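Local coordinates for leucyl aminopeptidase (Trypanosoma brucei brucei, PDB 5NTD), which probably removes N-terminal residues such as leucine from peptides as a manganese-bound M17 aminopeptidase inhibited by bestatin, at residues L272-L286 with F323-C337. Residues are numbered along the deposited sequence; the frame is centred on the assembly and turned at random.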
ATOM      1  N   LEU G 272     -36.276 -19.941  14.323  1.00 32.20           N
ATOM      2  CA  LEU G 272     -37.140 -21.023  13.882  1.00 32.03           C
ATOM      3  C   LEU G 272     -37.094 -22.157  14.915  1.00 33.22           C
ATOM      4  O   LEU G 272     -36.033 -22.430  15.477  1.00 32.17           O
ATOM      5  CB  LEU G 272     -36.719 -21.572  12.520  1.00 31.66           C
ATOM      6  CG  LEU G 272     -36.325 -20.508  11.505  1.00 31.50           C
ATOM      7  CD1 LEU G 272     -35.863 -21.167  10.215  1.00 32.75           C
ATOM      8  CD2 LEU G 272     -37.485 -19.586  11.220  1.00 30.85           C
ATOM      9  N   LEU G 273     -38.252 -22.785  15.161  1.00 33.46           N
ATOM     10  CA  LEU G 273     -38.360 -23.889  16.147  1.00 33.18           C
ATOM     11  C   LEU G 273     -38.943 -25.122  15.561  1.00 31.68           C
ATOM     12  O   LEU G 273     -39.956 -25.100  14.903  1.00 30.62           O
ATOM     13  CB  LEU G 273     -39.202 -23.509  17.334  1.00 35.71           C
ATOM     14  CG  LEU G 273     -38.638 -22.401  18.212  1.00 39.73           C
ATOM     15  CD1 LEU G 273     -39.730 -21.894  19.164  1.00 39.47           C
ATOM     16  CD2 LEU G 273     -37.430 -22.913  19.008  1.00 40.48           C
ATOM     17  N   TYR G 274     -38.284 -26.217  15.861  1.00 32.23           N
ATOM     18  CA  TYR G 274     -38.779 -27.537  15.520  1.00 33.67           C
ATOM     19  C   TYR G 274     -38.644 -28.444  16.733  1.00 36.68           C
ATOM     20  O   TYR G 274     -37.557 -28.615  17.305  1.00 36.35           O
ATOM     21  CB  TYR G 274     -37.993 -28.116  14.347  1.00 34.44           C
ATOM     22  CG  TYR G 274     -38.103 -29.613  14.181  1.00 32.46           C
ATOM     23  CD1 TYR G 274     -39.287 -30.204  13.733  1.00 31.52           C
ATOM     24  CD2 TYR G 274     -37.002 -30.434  14.428  1.00 31.79           C
ATOM     25  CE1 TYR G 274     -39.365 -31.569  13.551  1.00 31.45           C
ATOM     26  CE2 TYR G 274     -37.066 -31.806  14.255  1.00 30.80           C
ATOM     27  CZ  TYR G 274     -38.245 -32.364  13.813  1.00 32.32           C
ATOM     28  OH  TYR G 274     -38.295 -33.726  13.648  1.00 33.70           O
ATOM     29  N   THR G 275     -39.769 -29.022  17.121  1.00 40.17           N
ATOM     30  CA  THR G 275     -39.794 -30.038  18.193  1.00 39.99           C
ATOM     31  C   THR G 275     -40.345 -31.309  17.601  1.00 37.39           C
ATOM     32  O   THR G 275     -41.477 -31.318  17.136  1.00 39.40           O
ATOM     33  CB  THR G 275     -40.655 -29.565  19.373  1.00 41.72           C
ATOM     34  OG1 THR G 275     -40.139 -28.309  19.827  1.00 39.97           O
ATOM     35  CG2 THR G 275     -40.603 -30.566  20.546  1.00 41.61           C
ATOM     36  N   PRO G 276     -39.556 -32.394  17.611  1.00 37.20           N
ATOM     37  CA  PRO G 276     -40.065 -33.668  17.105  1.00 39.53           C
ATOM     38  C   PRO G 276     -41.148 -34.331  17.987  1.00 40.98           C
ATOM     39  O   PRO G 276     -41.350 -33.948  19.149  1.00 40.51           O
ATOM     40  CB  PRO G 276     -38.832 -34.575  17.100  1.00 39.52           C
ATOM     41  CG  PRO G 276     -37.928 -34.008  18.132  1.00 39.20           C
ATOM     42  CD  PRO G 276     -38.228 -32.534  18.207  1.00 37.62           C
ATOM     43  N   LYS G 277     -41.850 -35.284  17.383  1.00 43.83           N
ATOM     44  CA  LYS G 277     -42.841 -36.146  18.076  1.00 43.66           C
ATOM     45  C   LYS G 277     -42.002 -36.940  19.036  1.00 44.62           C
ATOM     46  O   LYS G 277     -40.956 -37.444  18.694  1.00 47.08           O
ATOM     47  CB  LYS G 277     -43.588 -37.081  17.104  1.00 40.16           C
ATOM     48  N   GLY G 278     -42.433 -37.022  20.276  1.00 47.53           N
ATOM     49  CA  GLY G 278     -41.706 -37.892  21.259  1.00 47.52           C
ATOM     50  C   GLY G 278     -40.462 -37.230  21.806  1.00 46.74           C
ATOM     51  O   GLY G 278     -40.227 -36.054  21.517  1.00 51.01           O
ATOM     52  N   THR G 279     -39.685 -37.993  22.572  1.00 43.71           N
ATOM     53  CA  THR G 279     -38.558 -37.433  23.337  1.00 44.69           C
ATOM     54  C   THR G 279     -37.346 -37.216  22.431  1.00 42.20           C
ATOM     55  O   THR G 279     -36.855 -38.165  21.809  1.00 39.58           O
ATOM     56  CB  THR G 279     -38.127 -38.271  24.578  1.00 50.46           C
ATOM     57  OG1 THR G 279     -37.931 -39.634  24.198  1.00 58.54           O
ATOM     58  CG2 THR G 279     -39.225 -38.168  25.643  1.00 52.52           C
ATOM     59  N   PRO G 280     -36.847 -35.967  22.355  1.00 37.80           N
ATOM     60  CA  PRO G 280     -35.684 -35.707  21.513  1.00 35.02           C
ATOM     61  C   PRO G 280     -34.436 -36.327  22.063  1.00 33.03           C
ATOM     62  O   PRO G 280     -34.242 -36.365  23.273  1.00 32.67           O
ATOM     63  CB  PRO G 280     -35.571 -34.183  21.519  1.00 36.09           C
ATOM     64  CG  PRO G 280     -36.704 -33.654  22.346  1.00 37.86           C
ATOM     65  CD  PRO G 280     -37.301 -34.773  23.096  1.00 38.13           C
ATOM     66  N   VAL G 281     -33.565 -36.775  21.181  1.00 30.95           N
ATOM     67  CA  VAL G 281     -32.271 -37.342  21.643  1.00 31.80           C
ATOM     68  C   VAL G 281     -31.362 -36.245  22.227  1.00 33.05           C
ATOM     69  O   VAL G 281     -30.412 -36.521  22.914  1.00 32.75           O
ATOM     70  CB  VAL G 281     -31.497 -38.124  20.542  1.00 31.89           C
ATOM     71  CG1 VAL G 281     -32.320 -39.263  19.998  1.00 31.41           C
ATOM     72  CG2 VAL G 281     -31.053 -37.224  19.390  1.00 33.24           C
ATOM     73  N   LYS G 282     -31.654 -35.003  21.851  1.00 35.52           N
ATOM     74  CA  LYS G 282     -30.858 -33.826  22.199  1.00 36.83           C
ATOM     75  C   LYS G 282     -31.619 -32.567  21.895  1.00 35.33           C
ATOM     76  O   LYS G 282     -32.439 -32.507  20.988  1.00 33.31           O
ATOM     77  CB  LYS G 282     -29.549 -33.791  21.362  1.00 40.05           C
ATOM     78  CG  LYS G 282     -28.318 -33.216  22.053  1.00 42.97           C
ATOM     79  CD  LYS G 282     -27.928 -34.096  23.223  1.00 44.24           C
ATOM     80  CE  LYS G 282     -26.510 -34.582  23.138  1.00 46.60           C
ATOM     81  NZ  LYS G 282     -26.322 -35.631  24.173  1.00 48.33           N
ATOM     82  N   LYS G 283     -31.285 -31.531  22.628  1.00 36.64           N
ATOM     83  CA  LYS G 283     -31.749 -30.165  22.292  1.00 37.42           C
ATOM     84  C   LYS G 283     -30.572 -29.338  21.761  1.00 36.02           C
ATOM     85  O   LYS G 283     -29.571 -29.112  22.465  1.00 33.13           O
ATOM     86  CB  LYS G 283     -32.368 -29.475  23.499  1.00 41.51           C
ATOM     87  CG  LYS G 283     -33.449 -30.289  24.179  1.00 44.20           C
ATOM     88  CD  LYS G 283     -34.213 -29.427  25.180  1.00 49.60           C
ATOM     89  CE  LYS G 283     -34.733 -30.203  26.385  1.00 53.84           C
ATOM     90  NZ  LYS G 283     -33.900 -29.858  27.585  1.00 58.19           N
ATOM     91  N   VAL G 284     -30.712 -28.891  20.520  1.00 33.73           N
ATOM     92  CA  VAL G 284     -29.643 -28.198  19.825  1.00 32.69           C
ATOM     93  C   VAL G 284     -30.140 -26.860  19.321  1.00 31.91           C
ATOM     94  O   VAL G 284     -31.143 -26.776  18.649  1.00 34.55           O
ATOM     95  CB  VAL G 284     -29.101 -29.013  18.638  1.00 32.98           C
ATOM     96  CG1 VAL G 284     -27.960 -28.280  17.969  1.00 33.04           C
ATOM     97  CG2 VAL G 284     -28.622 -30.371  19.088  1.00 33.35           C
ATOM     98  N   SER G 285     -29.379 -25.822  19.629  1.00 32.03           N
ATOM     99  CA  SER G 285     -29.607 -24.461  19.097  1.00 30.82           C
ATOM    100  C   SER G 285     -28.579 -24.122  18.043  1.00 30.76           C
ATOM    101  O   SER G 285     -27.368 -24.172  18.288  1.00 33.42           O
ATOM    102  CB  SER G 285     -29.566 -23.416  20.178  1.00 30.57           C
ATOM    103  OG  SER G 285     -30.716 -23.488  21.001  1.00 30.04           O
ATOM    104  N   LEU G 286     -29.080 -23.799  16.869  1.00 29.60           N
ATOM    105  CA  LEU G 286     -28.255 -23.388  15.753  1.00 30.15           C
ATOM    106  C   LEU G 286     -28.283 -21.878  15.663  1.00 31.22           C
ATOM    107  O   LEU G 286     -29.340 -21.265  15.784  1.00 32.04           O
ATOM    108  CB  LEU G 286     -28.751 -23.960  14.425  1.00 30.37           C
ATOM    109  CG  LEU G 286     -28.946 -25.476  14.389  1.00 31.30           C
ATOM    110  CD1 LEU G 286     -29.605 -25.898  13.078  1.00 31.12           C
ATOM    111  CD2 LEU G 286     -27.619 -26.211  14.540  1.00 31.62           C
ATOM    112  N   PHE G 323     -31.542 -27.228   9.233  1.00 27.42           N
ATOM    113  CA  PHE G 323     -32.827 -27.181   9.936  1.00 27.74           C
ATOM    114  C   PHE G 323     -33.941 -27.752   9.048  1.00 28.83           C
ATOM    115  O   PHE G 323     -34.741 -28.564   9.496  1.00 28.44           O
ATOM    116  CB  PHE G 323     -33.157 -25.780  10.352  1.00 27.27           C
ATOM    117  CG  PHE G 323     -34.461 -25.644  11.074  1.00 28.20           C
ATOM    118  CD1 PHE G 323     -34.518 -25.717  12.449  1.00 29.39           C
ATOM    119  CD2 PHE G 323     -35.615 -25.330  10.385  1.00 29.41           C
ATOM    120  CE1 PHE G 323     -35.710 -25.502  13.132  1.00 30.33           C
ATOM    121  CE2 PHE G 323     -36.816 -25.121  11.051  1.00 30.34           C
ATOM    122  CZ  PHE G 323     -36.862 -25.205  12.427  1.00 30.48           C
ATOM    123  N   LEU G 324     -34.023 -27.288   7.810  1.00 29.58           N
ATOM    124  CA  LEU G 324     -35.084 -27.761   6.877  1.00 29.32           C
ATOM    125  C   LEU G 324     -34.997 -29.262   6.681  1.00 31.16           C
ATOM    126  O   LEU G 324     -36.014 -29.959   6.697  1.00 32.42           O
ATOM    127  CB  LEU G 324     -35.024 -27.098   5.516  1.00 30.07           C
ATOM    128  CG  LEU G 324     -35.404 -25.615   5.483  1.00 30.36           C
ATOM    129  CD1 LEU G 324     -35.347 -25.128   4.040  1.00 30.11           C
ATOM    130  CD2 LEU G 324     -36.780 -25.357   6.090  1.00 31.63           C
ATOM    131  N   THR G 325     -33.781 -29.773   6.531  1.00 30.21           N
ATOM    132  CA  THR G 325     -33.611 -31.203   6.348  1.00 29.89           C
ATOM    133  C   THR G 325     -34.115 -31.963   7.564  1.00 30.57           C
ATOM    134  O   THR G 325     -34.797 -32.980   7.439  1.00 33.22           O
ATOM    135  CB  THR G 325     -32.161 -31.562   6.098  1.00 29.56           C
ATOM    136  OG1 THR G 325     -31.784 -30.961   4.860  1.00 29.29           O
ATOM    137  CG2 THR G 325     -31.995 -33.089   5.975  1.00 29.79           C
ATOM    138  N   ALA G 326     -33.762 -31.482   8.743  1.00 30.13           N
ATOM    139  CA  ALA G 326     -34.197 -32.110   9.988  1.00 28.98           C
ATOM    140  C   ALA G 326     -35.738 -32.153  10.062  1.00 30.51           C
ATOM    141  O   ALA G 326     -36.302 -33.150  10.542  1.00 29.59           O
ATOM    142  CB  ALA G 326     -33.650 -31.389  11.196  1.00 29.14           C
ATOM    143  N   VAL G 327     -36.390 -31.069   9.621  1.00 29.22           N
ATOM    144  CA  VAL G 327     -37.866 -31.005   9.652  1.00 29.52           C
ATOM    145  C   VAL G 327     -38.448 -31.971   8.622  1.00 30.78           C
ATOM    146  O   VAL G 327     -39.333 -32.781   8.908  1.00 31.33           O
ATOM    147  CB  VAL G 327     -38.406 -29.613   9.378  1.00 28.84           C
ATOM    148  CG1 VAL G 327     -39.927 -29.641   9.236  1.00 28.41           C
ATOM    149  CG2 VAL G 327     -38.006 -28.680  10.510  1.00 29.23           C
ATOM    150  N   ARG G 328     -37.913 -31.903   7.428  1.00 31.07           N
ATOM    151  CA  ARG G 328     -38.407 -32.754   6.338  1.00 31.73           C
ATOM    152  C   ARG G 328     -38.214 -34.256   6.611  1.00 34.17           C
ATOM    153  O   ARG G 328     -39.102 -35.044   6.296  1.00 36.35           O
ATOM    154  CB  ARG G 328     -37.778 -32.396   5.002  1.00 30.07           C
ATOM    155  CG  ARG G 328     -38.422 -31.190   4.387  1.00 29.09           C
ATOM    156  CD  ARG G 328     -37.642 -30.694   3.193  1.00 29.15           C
ATOM    157  NE  ARG G 328     -38.475 -29.856   2.332  1.00 29.45           N
ATOM    158  CZ  ARG G 328     -38.014 -29.027   1.382  1.00 29.35           C
ATOM    159  NH1 ARG G 328     -36.694 -28.921   1.134  1.00 29.03           N
ATOM    160  NH2 ARG G 328     -38.876 -28.309   0.676  1.00 27.60           N
ATOM    161  N   LEU G 329     -37.081 -34.633   7.178  1.00 34.18           N
ATOM    162  CA  LEU G 329     -36.812 -36.043   7.545  1.00 34.78           C
ATOM    163  C   LEU G 329     -37.245 -36.418   8.952  1.00 35.61           C
ATOM    164  O   LEU G 329     -37.093 -37.565   9.358  1.00 34.03           O
ATOM    165  CB  LEU G 329     -35.338 -36.374   7.414  1.00 34.85           C
ATOM    166  CG  LEU G 329     -34.762 -36.116   6.011  1.00 35.76           C
ATOM    167  CD1 LEU G 329     -33.330 -36.609   5.957  1.00 34.72           C
ATOM    168  CD2 LEU G 329     -35.616 -36.782   4.928  1.00 37.14           C
ATOM    169  N   GLN G 330     -37.820 -35.456   9.659  1.00 35.84           N
ATOM    170  CA  GLN G 330     -38.308 -35.670  11.033  1.00 36.11           C
ATOM    171  C   GLN G 330     -37.245 -36.316  11.888  1.00 35.15           C
ATOM    172  O   GLN G 330     -37.495 -37.295  12.594  1.00 35.13           O
ATOM    173  CB  GLN G 330     -39.581 -36.513  11.048  1.00 39.81           C
ATOM    174  CG  GLN G 330     -40.699 -35.777  10.357  1.00 46.24           C
ATOM    175  CD  GLN G 330     -41.987 -36.558  10.361  1.00 59.33           C
ATOM    176  OE1 GLN G 330     -42.006 -37.781  10.123  1.00 61.61           O
ATOM    177  NE2 GLN G 330     -43.104 -35.861  10.648  1.00 67.64           N
ATOM    178  N   GLN G 331     -36.047 -35.758  11.831  1.00 32.55           N
ATOM    179  CA  GLN G 331     -34.964 -36.213  12.707  1.00 30.71           C
ATOM    180  C   GLN G 331     -35.352 -35.928  14.165  1.00 29.53           C
ATOM    181  O   GLN G 331     -36.010 -34.916  14.435  1.00 29.07           O
ATOM    182  CB  GLN G 331     -33.656 -35.522  12.366  1.00 31.51           C
ATOM    183  CG  GLN G 331     -33.084 -35.971  11.038  1.00 31.72           C
ATOM    184  CD  GLN G 331     -31.744 -35.320  10.733  1.00 31.76           C
ATOM    185  OE1 GLN G 331     -31.697 -34.159  10.332  1.00 32.75           O
ATOM    186  NE2 GLN G 331     -30.665 -36.068  10.906  1.00 30.28           N
ATOM    187  N   PRO G 332     -34.961 -36.818  15.106  1.00 29.50           N
ATOM    188  CA  PRO G 332     -35.404 -36.727  16.490  1.00 29.71           C
ATOM    189  C   PRO G 332     -34.556 -35.807  17.355  1.00 30.73           C
ATOM    190  O   PRO G 332     -34.157 -36.155  18.456  1.00 29.77           O
ATOM    191  CB  PRO G 332     -35.316 -38.164  16.983  1.00 29.15           C
ATOM    192  CG  PRO G 332     -34.204 -38.764  16.192  1.00 30.35           C
ATOM    193  CD  PRO G 332     -34.186 -38.062  14.862  1.00 30.33           C
ATOM    194  N   VAL G 333     -34.352 -34.603  16.846  1.00 31.20           N
ATOM    195  CA  VAL G 333     -33.598 -33.553  17.549  1.00 29.78           C
ATOM    196  C   VAL G 333     -34.460 -32.347  17.702  1.00 28.18           C
ATOM    197  O   VAL G 333     -35.110 -31.899  16.766  1.00 29.85           O
ATOM    198  CB  VAL G 333     -32.339 -33.111  16.765  1.00 29.97           C
ATOM    199  CG1 VAL G 333     -31.477 -32.235  17.638  1.00 30.20           C
ATOM    200  CG2 VAL G 333     -31.514 -34.307  16.349  1.00 30.18           C
ATOM    201  N   GLN G 334     -34.488 -31.820  18.897  1.00 27.73           N
ATOM    202  CA  GLN G 334     -35.207 -30.587  19.107  1.00 30.16           C
ATOM    203  C   GLN G 334     -34.265 -29.466  18.680  1.00 30.40           C
ATOM    204  O   GLN G 334     -33.163 -29.393  19.189  1.00 29.48           O
ATOM    205  CB  GLN G 334     -35.608 -30.397  20.571  1.00 31.25           C
ATOM    206  CG  GLN G 334     -36.431 -29.134  20.777  1.00 33.79           C
ATOM    207  CD  GLN G 334     -36.922 -29.020  22.187  1.00 35.96           C
ATOM    208  OE1 GLN G 334     -36.960 -30.006  22.923  1.00 38.89           O
ATOM    209  NE2 GLN G 334     -37.402 -27.854  22.543  1.00 37.20           N
ATOM    210  N   LEU G 335     -34.754 -28.590  17.816  1.00 29.89           N
ATOM    211  CA  LEU G 335     -33.925 -27.545  17.217  1.00 31.36           C
ATOM    212  C   LEU G 335     -34.485 -26.169  17.355  1.00 30.19           C
ATOM    213  O   LEU G 335     -35.672 -25.951  17.126  1.00 32.94           O
ATOM    214  CB  LEU G 335     -33.759 -27.777  15.701  1.00 31.86           C
ATOM    215  CG  LEU G 335     -32.901 -28.956  15.260  1.00 32.56           C
ATOM    216  CD1 LEU G 335     -32.980 -29.082  13.752  1.00 32.93           C
ATOM    217  CD2 LEU G 335     -31.461 -28.758  15.700  1.00 34.10           C
ATOM    218  N   SER G 336     -33.606 -25.236  17.677  1.00 28.79           N
ATOM    219  CA  SER G 336     -33.832 -23.800  17.339  1.00 27.94           C
ATOM    220  C   SER G 336     -32.815 -23.442  16.264  1.00 26.96           C
ATOM    221  O   SER G 336     -31.735 -24.018  16.196  1.00 26.22           O
ATOM    222  CB  SER G 336     -33.682 -22.877  18.532  1.00 27.73           C
ATOM    223  OG  SER G 336     -32.359 -22.920  19.041  1.00 28.96           O
ATOM    224  N   CYS G 337     -33.211 -22.542  15.407  1.00 27.23           N
ATOM    225  CA  CYS G 337     -32.347 -22.038  14.339  1.00 27.24           C
ATOM    226  C   CYS G 337     -32.506 -20.536  14.254  1.00 26.66           C
ATOM    227  O   CYS G 337     -33.534 -20.013  13.854  1.00 25.30           O
ATOM    228  CB  CYS G 337     -32.698 -22.656  12.998  1.00 28.01           C
ATOM    229  SG  CYS G 337     -31.692 -22.005  11.631  1.00 29.33           S
TER
HETATM  230  O   HOH W   1     -31.059 -20.889  17.813  1.00 38.72           O
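Strand 334-337 lies between strands 272-274 and 283-286 in the central mixed beta-sheet of the M17 catalytic domain, and helix 323-328 packs on one face. The middle strand, 334-337, runs antiparallel to 272-274 and parallel to 283-286. The connection after Tyr-274 joins these two neighbours around the start of the middle strand.

On the antiparallel side, Tyr-274 and Leu-335 form a hydrogen-bonded pair. Tyr-274 N donates to Leu-335 O at 2.9 Å, and Leu-335 N returns a bond to Tyr-274 O. On the parallel side, Gln-334 N donates to Lys-282 O and Gln-334 O accepts from Val-284 N. In the loop, Val-281 N bonds to Pro-332 O, at the inverse gamma turn centred on Pro-332.

The face with Leu-272, Tyr-274 and Leu-335 meets the helix. Leu-272 CB sits over the Phe-323 ring in a CH-pi contact, 4.1 Å from the centroid. The Phe-323 ring also packs edge-to-face with Phe-238. Tyr-274 has CG anti to the backbone N (chi1 161°), and its ring extends past Val-327 toward the helix end. Val-327 CG2 comes within 3.8 Å of Tyr-274 CD1. Tyr-274 OH donates to Gln-331 O at 2.7 Å, tilted 32° from the carbonyl plane. This ties the strand to the chain just after the Schellman motif at Gln-330. Phe-518 of helix 511-519 touches Val-333 and Leu-335.

On the other face, the Gln-334 amide lies alongside the Lys-283 chain, with Lys-283 CD 3.6 Å from Gln-334 OE1. Ser-336 places OG between its backbone N and carbonyl carbon (chi1 63°). There Ser-336 OG shares a 2.6 Å hydrogen bond with Ser-285 OG. A water bonds to Ser-336 OG and donates to Leu-286 O, at 2.7 Å from each.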